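Local coordinates for hemolysins related proteins containing CBS domains (PDB 3HF7), which is of unknown function but holds AMP through its CBS-domain pair, one part of a longer membrane protein of the CNNM/CorC type that may also bind a flavin nucleotide, at residues 1-4 and 5-8; 26-29 and 30-34; 66-69 and 70-73. One frame throughout, in Å; residues are numbered along the deposited sequence.

Contact 1: 1-4 and 5-8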
ATOM      1  N   LYS A   1     -23.058  12.080   1.094  1.00 38.39           N
ATOM      2  CA  LYS A   1     -21.895  12.373   1.997  1.00 38.93           C
ATOM      3  C   LYS A   1     -20.580  12.107   1.251  1.00 38.99           C
ATOM      4  O   LYS A   1     -20.565  11.373   0.254  1.00 39.40           O
ATOM      5  CB  LYS A   1     -21.972  11.554   3.302  1.00 38.67           C
ATOM      6  N   VAL A   2     -19.485  12.721   1.697  1.00 38.64           N
ATOM      7  CA  VAL A   2     -18.184  12.479   1.052  1.00 38.26           C
ATOM      8  C   VAL A   2     -17.658  11.089   1.452  1.00 38.07           C
ATOM      9  O   VAL A   2     -17.742  10.697   2.624  1.00 38.30           O
ATOM     10  CB  VAL A   2     -17.129  13.601   1.347  1.00 38.30           C
ATOM     11  CG1 VAL A   2     -15.908  13.460   0.399  1.00 38.39           C
ATOM     12  CG2 VAL A   2     -17.756  15.013   1.190  1.00 38.21           C
ATOM     13  N   SER A   3     -17.134  10.347   0.471  1.00 37.55           N
ATOM     14  CA  SER A   3     -16.746   8.953   0.677  1.00 36.92           C
ATOM     15  C   SER A   3     -15.295   8.692   0.318  1.00 36.38           C
ATOM     16  O   SER A   3     -14.624   9.512  -0.315  1.00 36.22           O
ATOM     17  CB  SER A   3     -17.633   8.020  -0.157  1.00 37.14           C
ATOM     18  OG  SER A   3     -17.027   7.738  -1.413  1.00 37.52           O
ATOM     19  N   VAL A   4     -14.829   7.517   0.720  1.00 35.71           N
ATOM     20  CA  VAL A   4     -13.487   7.072   0.424  1.00 35.48           C
ATOM     21  C   VAL A   4     -13.139   7.251  -1.063  1.00 35.35           C
ATOM     22  O   VAL A   4     -12.002   7.591  -1.408  1.00 35.26           O
ATOM     23  CB  VAL A   4     -13.306   5.612   0.910  1.00 35.55           C
ATOM     24  CG1 VAL A   4     -12.933   4.668  -0.216  1.00 35.31           C
ATOM     25  CG2 VAL A   4     -12.309   5.551   2.043  1.00 35.23           C
ATOM     26  N   ASN A   5     -14.138   7.060  -1.926  1.00 35.19           N
ATOM     27  CA  ASN A   5     -13.960   7.137  -3.378  1.00 34.81           C
ATOM     28  C   ASN A   5     -13.447   8.500  -3.810  1.00 34.64           C
ATOM     29  O   ASN A   5     -12.719   8.617  -4.797  1.00 34.24           O
ATOM     30  CB  ASN A   5     -15.270   6.825  -4.113  1.00 34.98           C
ATOM     31  CG  ASN A   5     -15.864   5.464  -3.738  1.00 35.66           C
ATOM     32  OD1 ASN A   5     -15.195   4.606  -3.147  1.00 37.17           O
ATOM     33  ND2 ASN A   5     -17.132   5.270  -4.090  1.00 35.85           N
ATOM     34  N   ASP A   6     -13.811   9.529  -3.048  1.00 34.48           N
ATOM     35  CA  ASP A   6     -13.489  10.898  -3.415  1.00 34.36           C
ATOM     36  C   ASP A   6     -12.029  11.276  -3.198  1.00 34.16           C
ATOM     37  O   ASP A   6     -11.520  12.182  -3.865  1.00 34.15           O
ATOM     38  CB  ASP A   6     -14.427  11.851  -2.699  1.00 34.49           C
ATOM     39  CG  ASP A   6     -15.866  11.541  -3.004  1.00 35.55           C
ATOM     40  OD1 ASP A   6     -16.206  11.540  -4.211  1.00 37.74           O
ATOM     41  OD2 ASP A   6     -16.643  11.270  -2.063  1.00 35.65           O
ATOM     42  N   ILE A   7     -11.349  10.563  -2.297  1.00 33.81           N
ATOM     43  CA  ILE A   7      -9.993  10.959  -1.880  1.00 33.27           C
ATOM     44  C   ILE A   7      -8.889   9.937  -2.108  1.00 32.82           C
ATOM     45  O   ILE A   7      -7.708  10.277  -2.029  1.00 32.82           O
ATOM     46  CB  ILE A   7      -9.964  11.457  -0.413  1.00 33.35           C
ATOM     47  CG1 ILE A   7     -10.689  10.486   0.517  1.00 33.21           C
ATOM     48  CG2 ILE A   7     -10.635  12.814  -0.324  1.00 33.46           C
ATOM     49  CD1 ILE A   7      -9.803   9.677   1.354  1.00 33.04           C
ATOM     50  N   MET A   8      -9.264   8.694  -2.392  1.00 32.14           N
ATOM     51  CA  MET A   8      -8.284   7.657  -2.710  1.00 31.48           C
ATOM     52  C   MET A   8      -7.395   8.081  -3.888  1.00 31.42           C
ATOM     53  O   MET A   8      -7.818   8.866  -4.734  1.00 31.95           O
ATOM     54  CB  MET A   8      -8.991   6.339  -3.049  1.00 31.15           C
ATOM     55  CG  MET A   8      -9.841   6.434  -4.289  1.00 29.33           C
ATOM     56  SD  MET A   8     -10.565   4.891  -4.815  1.00 25.53           S
ATOM     57  CE  MET A   8     -11.655   4.526  -3.490  1.00 27.28           C
TER

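Contact 2: 26-29 and 30-34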
ATOM      1  N   ILE A  26      13.977  -5.070  -9.211  1.00 24.93           N
ATOM      2  CA  ILE A  26      13.117  -4.905  -8.035  1.00 25.40           C
ATOM      3  C   ILE A  26      13.783  -3.958  -7.048  1.00 25.92           C
ATOM      4  O   ILE A  26      13.158  -2.998  -6.596  1.00 26.35           O
ATOM      5  CB  ILE A  26      12.783  -6.253  -7.357  1.00 25.29           C
ATOM      6  CG1 ILE A  26      11.593  -6.929  -8.050  1.00 24.76           C
ATOM      7  CG2 ILE A  26      12.517  -6.066  -5.876  1.00 24.81           C
ATOM      8  CD1 ILE A  26      11.619  -8.448  -7.986  1.00 21.84           C
ATOM      9  N   VAL A  27      15.059  -4.208  -6.754  1.00 26.14           N
ATOM     10  CA  VAL A  27      15.806  -3.367  -5.826  1.00 26.24           C
ATOM     11  C   VAL A  27      15.857  -1.935  -6.357  1.00 26.67           C
ATOM     12  O   VAL A  27      15.615  -0.983  -5.615  1.00 26.89           O
ATOM     13  CB  VAL A  27      17.243  -3.871  -5.598  1.00 26.22           C
ATOM     14  CG1 VAL A  27      17.933  -3.032  -4.532  1.00 25.82           C
ATOM     15  CG2 VAL A  27      17.245  -5.335  -5.192  1.00 26.36           C
ATOM     16  N   ARG A  28      16.172  -1.779  -7.637  1.00 26.82           N
ATOM     17  CA  ARG A  28      16.231  -0.452  -8.214  1.00 27.43           C
ATOM     18  C   ARG A  28      14.911   0.278  -7.927  1.00 27.50           C
ATOM     19  O   ARG A  28      14.929   1.435  -7.503  1.00 27.65           O
ATOM     20  CB  ARG A  28      16.512  -0.531  -9.714  1.00 27.67           C
ATOM     21  CG  ARG A  28      16.995   0.785 -10.346  1.00 30.07           C
ATOM     22  CD  ARG A  28      17.436   0.594 -11.814  1.00 33.54           C
ATOM     23  NE  ARG A  28      16.471  -0.216 -12.576  1.00 36.79           N
ATOM     24  CZ  ARG A  28      16.722  -1.413 -13.122  1.00 38.07           C
ATOM     25  NH1 ARG A  28      17.928  -1.975 -13.032  1.00 37.96           N
ATOM     26  NH2 ARG A  28      15.755  -2.052 -13.776  1.00 38.94           N
ATOM     27  N   GLN A  29      13.774  -0.404  -8.114  1.00 27.12           N
ATOM     28  CA  GLN A  29      12.460   0.220  -7.888  1.00 26.63           C
ATOM     29  C   GLN A  29      12.236   0.564  -6.420  1.00 26.50           C
ATOM     30  O   GLN A  29      11.694   1.622  -6.081  1.00 26.07           O
ATOM     31  CB  GLN A  29      11.343  -0.699  -8.349  1.00 26.50           C
ATOM     32  CG  GLN A  29      11.123  -0.715  -9.842  1.00 27.22           C
ATOM     33  CD  GLN A  29      10.096  -1.749 -10.239  1.00 28.16           C
ATOM     34  OE1 GLN A  29       8.902  -1.602  -9.949  1.00 28.62           O
ATOM     35  NE2 GLN A  29      10.552  -2.814 -10.898  1.00 28.03           N
ATOM     36  N   LEU A  30      12.653  -0.353  -5.557  1.00 26.37           N
ATOM     37  CA  LEU A  30      12.513  -0.199  -4.132  1.00 26.38           C
ATOM     38  C   LEU A  30      13.260   1.039  -3.663  1.00 26.72           C
ATOM     39  O   LEU A  30      12.689   1.919  -3.037  1.00 27.11           O
ATOM     40  CB  LEU A  30      13.058  -1.442  -3.456  1.00 26.29           C
ATOM     41  CG  LEU A  30      12.846  -1.576  -1.964  1.00 26.05           C
ATOM     42  CD1 LEU A  30      11.376  -1.728  -1.707  1.00 25.86           C
ATOM     43  CD2 LEU A  30      13.605  -2.790  -1.494  1.00 25.35           C
ATOM     44  N   THR A  31      14.538   1.125  -4.010  1.00 27.09           N
ATOM     45  CA  THR A  31      15.366   2.267  -3.617  1.00 26.81           C
ATOM     46  C   THR A  31      14.895   3.604  -4.201  1.00 26.86           C
ATOM     47  O   THR A  31      15.235   4.649  -3.669  1.00 27.22           O
ATOM     48  CB  THR A  31      16.850   2.032  -3.971  1.00 26.68           C
ATOM     49  OG1 THR A  31      16.990   1.884  -5.386  1.00 27.06           O
ATOM     50  CG2 THR A  31      17.370   0.776  -3.286  1.00 26.28           C
ATOM     51  N   HIS A  32      14.127   3.556  -5.291  1.00 27.23           N
ATOM     52  CA  HIS A  32      13.602   4.756  -5.970  1.00 27.43           C
ATOM     53  C   HIS A  32      12.148   5.048  -5.608  1.00 27.22           C
ATOM     54  O   HIS A  32      11.506   5.897  -6.243  1.00 27.12           O
ATOM     55  CB  HIS A  32      13.714   4.617  -7.498  1.00 27.61           C
ATOM     56  CG  HIS A  32      15.107   4.788  -8.020  1.00 29.29           C
ATOM     57  ND1 HIS A  32      16.128   3.907  -7.723  1.00 30.07           N
ATOM     58  CD2 HIS A  32      15.653   5.741  -8.813  1.00 30.19           C
ATOM     59  CE1 HIS A  32      17.241   4.307  -8.311  1.00 30.41           C
ATOM     60  NE2 HIS A  32      16.981   5.419  -8.978  1.00 30.59           N
ATOM     61  N   SER A  33      11.634   4.346  -4.594  1.00 26.93           N
ATOM     62  CA  SER A  33      10.236   4.489  -4.175  1.00 26.67           C
ATOM     63  C   SER A  33       9.908   5.929  -3.776  1.00 26.65           C
ATOM     64  O   SER A  33      10.555   6.480  -2.885  1.00 26.86           O
ATOM     65  CB  SER A  33       9.930   3.537  -3.016  1.00 26.70           C
ATOM     66  OG  SER A  33       8.650   3.798  -2.458  1.00 26.53           O
ATOM     67  N   PRO A  34       8.917   6.551  -4.443  1.00 26.47           N
ATOM     68  CA  PRO A  34       8.563   7.923  -4.084  1.00 26.09           C
ATOM     69  C   PRO A  34       7.699   8.030  -2.827  1.00 26.09           C
ATOM     70  O   PRO A  34       7.336   9.135  -2.443  1.00 26.49           O
ATOM     71  CB  PRO A  34       7.793   8.418  -5.308  1.00 25.64           C
ATOM     72  CG  PRO A  34       7.207   7.192  -5.897  1.00 26.27           C
ATOM     73  CD  PRO A  34       8.215   6.101  -5.668  1.00 26.53           C
TER

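Contact 3: 66-69 and 70-73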
ATOM      1  N   GLU A  66      23.023 -10.668   3.187  1.00 31.46           N
ATOM      2  CA  GLU A  66      22.554 -10.278   1.850  1.00 30.97           C
ATOM      3  C   GLU A  66      21.033 -10.124   1.863  1.00 30.55           C
ATOM      4  O   GLU A  66      20.316 -11.007   2.347  1.00 30.40           O
ATOM      5  CB  GLU A  66      22.989 -11.287   0.771  1.00 30.88           C
ATOM      6  N   PHE A  67      20.557  -8.982   1.363  1.00 29.94           N
ATOM      7  CA  PHE A  67      19.130  -8.700   1.286  1.00 29.06           C
ATOM      8  C   PHE A  67      18.494  -9.512   0.164  1.00 28.80           C
ATOM      9  O   PHE A  67      18.955  -9.448  -0.973  1.00 29.22           O
ATOM     10  CB  PHE A  67      18.910  -7.211   1.055  1.00 28.79           C
ATOM     11  CG  PHE A  67      17.475  -6.822   1.050  1.00 28.82           C
ATOM     12  CD1 PHE A  67      16.785  -6.675   2.246  1.00 27.74           C
ATOM     13  CD2 PHE A  67      16.798  -6.631  -0.143  1.00 28.06           C
ATOM     14  CE1 PHE A  67      15.467  -6.324   2.254  1.00 27.65           C
ATOM     15  CE2 PHE A  67      15.470  -6.278  -0.138  1.00 28.42           C
ATOM     16  CZ  PHE A  67      14.801  -6.125   1.060  1.00 28.00           C
ATOM     17  N   THR A  68      17.450 -10.277   0.474  1.00 28.35           N
ATOM     18  CA  THR A  68      16.895 -11.205  -0.517  1.00 28.36           C
ATOM     19  C   THR A  68      15.420 -10.947  -0.769  1.00 28.55           C
ATOM     20  O   THR A  68      14.793 -10.170  -0.045  1.00 29.27           O
ATOM     21  CB  THR A  68      17.081 -12.671  -0.098  1.00 28.18           C
ATOM     22  OG1 THR A  68      16.057 -13.039   0.822  1.00 28.43           O
ATOM     23  CG2 THR A  68      18.410 -12.876   0.565  1.00 28.19           C
ATOM     24  N   LYS A  69      14.877 -11.587  -1.804  1.00 28.49           N
ATOM     25  CA  LYS A  69      13.457 -11.493  -2.146  1.00 28.21           C
ATOM     26  C   LYS A  69      12.616 -12.081  -1.035  1.00 28.10           C
ATOM     27  O   LYS A  69      11.594 -11.526  -0.653  1.00 28.24           O
ATOM     28  CB  LYS A  69      13.195 -12.222  -3.457  1.00 28.23           C
ATOM     29  CG  LYS A  69      11.734 -12.356  -3.851  1.00 28.61           C
ATOM     30  CD  LYS A  69      11.566 -11.963  -5.315  1.00 28.83           C
ATOM     31  CE  LYS A  69      10.679 -12.925  -6.093  1.00 28.19           C
ATOM     32  NZ  LYS A  69      11.045 -12.861  -7.540  1.00 28.94           N
ATOM     33  N   GLU A  70      13.079 -13.205  -0.508  1.00 28.26           N
ATOM     34  CA  GLU A  70      12.458 -13.866   0.630  1.00 28.39           C
ATOM     35  C   GLU A  70      12.401 -12.956   1.877  1.00 27.90           C
ATOM     36  O   GLU A  70      11.372 -12.884   2.571  1.00 27.95           O
ATOM     37  CB  GLU A  70      13.228 -15.148   0.925  1.00 28.60           C
ATOM     38  CG  GLU A  70      12.884 -15.783   2.236  1.00 30.81           C
ATOM     39  CD  GLU A  70      11.653 -16.645   2.147  1.00 33.55           C
ATOM     40  OE1 GLU A  70      10.752 -16.343   1.321  1.00 32.91           O
ATOM     41  OE2 GLU A  70      11.605 -17.640   2.912  1.00 36.38           O
ATOM     42  N   ILE A  71      13.505 -12.260   2.141  1.00 26.96           N
ATOM     43  CA  ILE A  71      13.590 -11.325   3.252  1.00 26.28           C
ATOM     44  C   ILE A  71      12.618 -10.167   3.029  1.00 25.98           C
ATOM     45  O   ILE A  71      11.857  -9.809   3.941  1.00 26.11           O
ATOM     46  CB  ILE A  71      15.058 -10.851   3.483  1.00 26.22           C
ATOM     47  CG1 ILE A  71      15.786 -11.783   4.471  1.00 26.00           C
ATOM     48  CG2 ILE A  71      15.113  -9.418   4.022  1.00 25.96           C
ATOM     49  CD1 ILE A  71      16.003 -13.250   4.013  1.00 25.31           C
ATOM     50  N   MET A  72      12.621  -9.628   1.805  1.00 25.31           N
ATOM     51  CA  MET A  72      11.745  -8.521   1.424  1.00 24.48           C
ATOM     52  C   MET A  72      10.279  -8.860   1.668  1.00 24.69           C
ATOM     53  O   MET A  72       9.563  -8.110   2.321  1.00 23.86           O
ATOM     54  CB  MET A  72      11.953  -8.148  -0.045  1.00 24.07           C
ATOM     55  CG  MET A  72      11.172  -6.920  -0.448  1.00 21.71           C
ATOM     56  SD  MET A  72      11.271  -6.501  -2.197  1.00 15.90           S
ATOM     57  CE  MET A  72      10.411  -7.922  -2.845  1.00 13.85           C
ATOM     58  N   LEU A  73       9.850 -10.006   1.142  1.00 25.46           N
ATOM     59  CA  LEU A  73       8.456 -10.432   1.247  1.00 26.29           C
ATOM     60  C   LEU A  73       7.984 -10.664   2.681  1.00 27.34           C
ATOM     61  O   LEU A  73       6.839 -10.351   3.028  1.00 27.91           O
ATOM     62  CB  LEU A  73       8.239 -11.689   0.421  1.00 26.02           C
ATOM     63  CG  LEU A  73       8.287 -11.417  -1.083  1.00 25.08           C
ATOM     64  CD1 LEU A  73       8.284 -12.707  -1.851  1.00 22.14           C
ATOM     65  CD2 LEU A  73       7.108 -10.557  -1.472  1.00 25.34           C
TER

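Contact 1: 1-4 and 5-8
Ser3 and Asp6 meet where the chain turns from an extended lead-in into the short helix 4-7, with Ser3 still at extended backbone angles (psi 168°) and Val4 already helical. The two residues form a capping box. Ser3 N gives a nearly straight bond to Asp6 OD2, 2.7 Å, reaching the carboxylate oxygen almost along its C-O direction. Separately, Ser3 OG caps the helix start by accepting from Asn5 N at 3.0 Å, a more bent bond. Serine suits this place because its short hydroxyl can reach forward to a first-turn amide; aspartate suits the third position after the cap because its carboxylate reaches back to the cap amide and carries a negative charge that the helix start would be expected to favour. A chi1 of -57° sets CG of Asp6 opposite its own carbonyl carbon and turns the carboxylate back along the chain, where OD2 also lies 3.4 Å from Val2 CG1.

The backbone adds Asp6 N to Ser3 O at 2.9 Å, the amide standing above the carbonyl plane. Val4 O is gripped twice: Ile7 N comes from above its plane, whereas Met8 N, 3.1 Å away, arrives nearly head-on. Across this end of the turn, Met8 bends at its thioether to bring CE within 3.5 Å of Val4 CG1, the two side chains crossing at about a right angle.

Val4 is buried, packing on Val116 of strand 112-117 and Val105 of strand 102-106, while Asn5 OD1 accepts from Gly85 N. On another flank, Val2 and Ile7 rest against Leu88 of helix 88-98 and Glu124 of helix 118-126, so the short helix is fitted between the sheet and both helices.

Contact 2: 26-29 and 30-34
This is a local contact at the C-terminal end of helix 23-31, the helix of a beta-alpha-beta crossover that runs from strand 16-18 to strand 37-41 in the CBS-domain pair. The last helical turn is held by regular backbone bonds: Leu30 N to Ile26 O at 2.9 Å and Thr31 N to Val27 O, also 2.9 Å, the latter almost straight at 177°. Beyond Thr31 the chain leaves the helix, and the bonds slacken. His32 N makes only weak bonds, to Arg28 O and Gln29 O, before Ser33 N closes a tighter turn on Leu30 O.

Leucine suits position 30 because its bulky apolar branch fills the buried face turned to Ile17 of strand 16-18, Ile38 of strand 37-41 and Met61 of helix 54-61; the carbonyl oxygen of Leu30 accepts from the hydroxyl of Tyr58. Gln29 is long enough to send its amide nitrogen back to Asp21, tying the helix end to the loop before it. Ser33, just past the helix, bonds through OG to the backbone oxygen of the AMP-binding residue His35, and Pro34 after it touches the nucleotide itself.

Val27 and Thr31, which also touch Met61, meet lightly one turn apart, Val27 CG1 to Thr31 CG2 at 4.0 Å. A chi1 of 62° turns Thr31 OG1 back over the preceding turn, 3.0 Å from Arg28 O and 3.2 Å from Val27 O. On the open side, Arg28, exposed and bent at chi3, has its CG near His32 CE1 and its guanidinium plane 68° from the ring. The imidazole curls back over the helix end, where His32 ND1 makes a weak, bent bond of 2.8 Å to Arg28 O.

Contact 3: 66-69 and 70-73
The ring of Phe67 leans over the first turn of helix 69-75, meeting Ile71 along the CD1-CE1 bond and Met72 at CZ. Ile71 CG2 lies 3.6 Å from Phe67 CE1, and Met72 CB lies 3.7 Å from Phe67 CZ; both approach obliquely, from the same side of the ring plane and towards its rim, while Leu30 CD2 of helix 23-31 lies on the other side. The trans chi1 of Phe67 (-176°) carries the benzyl group forward along the chain to the helix. A large flat hydrocarbon suits this place, since one ring can cover two successive helix residues while also packing on Leu60 and Met61 of helix 54-61. The other flat group, the carboxylate of Glu70, is directed away from the contact and has a weak, long ion pair with Arg74.

Thr68 is the N-cap of this helix, which belongs to the CBS-domain pair. Its OG1 accepts from Ile71 N at 3.0 Å with an angle of 162° at the hydrogen, so a first-turn amide finds its acceptor in a side chain. Threonine fits because its hydroxyl is one bond from CB, short enough to reach this amide; chi1 82° directs OG1 at it.

The helix then settles into its regular pattern: Met72 N bonds to Thr68 O at 2.9 Å, and Leu73 N to Lys69 O at the same length, each amide tilted somewhat from the carbonyl plane. Lys69 and Leu73 run side by side in the same direction, with Lys69 CG 4.0 Å from Leu73 CD1. The Lys69 side chain also touches Trp23, and its ammonium group donates to Ile19 O. Met72, buried, packs on Ile26 of helix 23-31.

Contacts 2 and 3 touch directly, their centres 14 Å apart: Ile26 CG2 meets Met72 SD at 3.9 Å, and Leu30 CD2 lies 4.2 Å from Phe67 CE2, so apolar packing joins helix 23-31 to the first turns of helix 69-75 and the residue before its cap. Contact 1 stands across the chain's centre from both, with nearest atoms about 15 Å from contact 2 and about 23 Å from contact 3. AMP lies nearer to contacts 1 and 2: the side chain of Ile7 in contact 1 is about 8 Å from it and that of Ser33 in contact 2 about 6 Å, with Pro34 touching it. Met72 in contact 3 remains about 13 Å away.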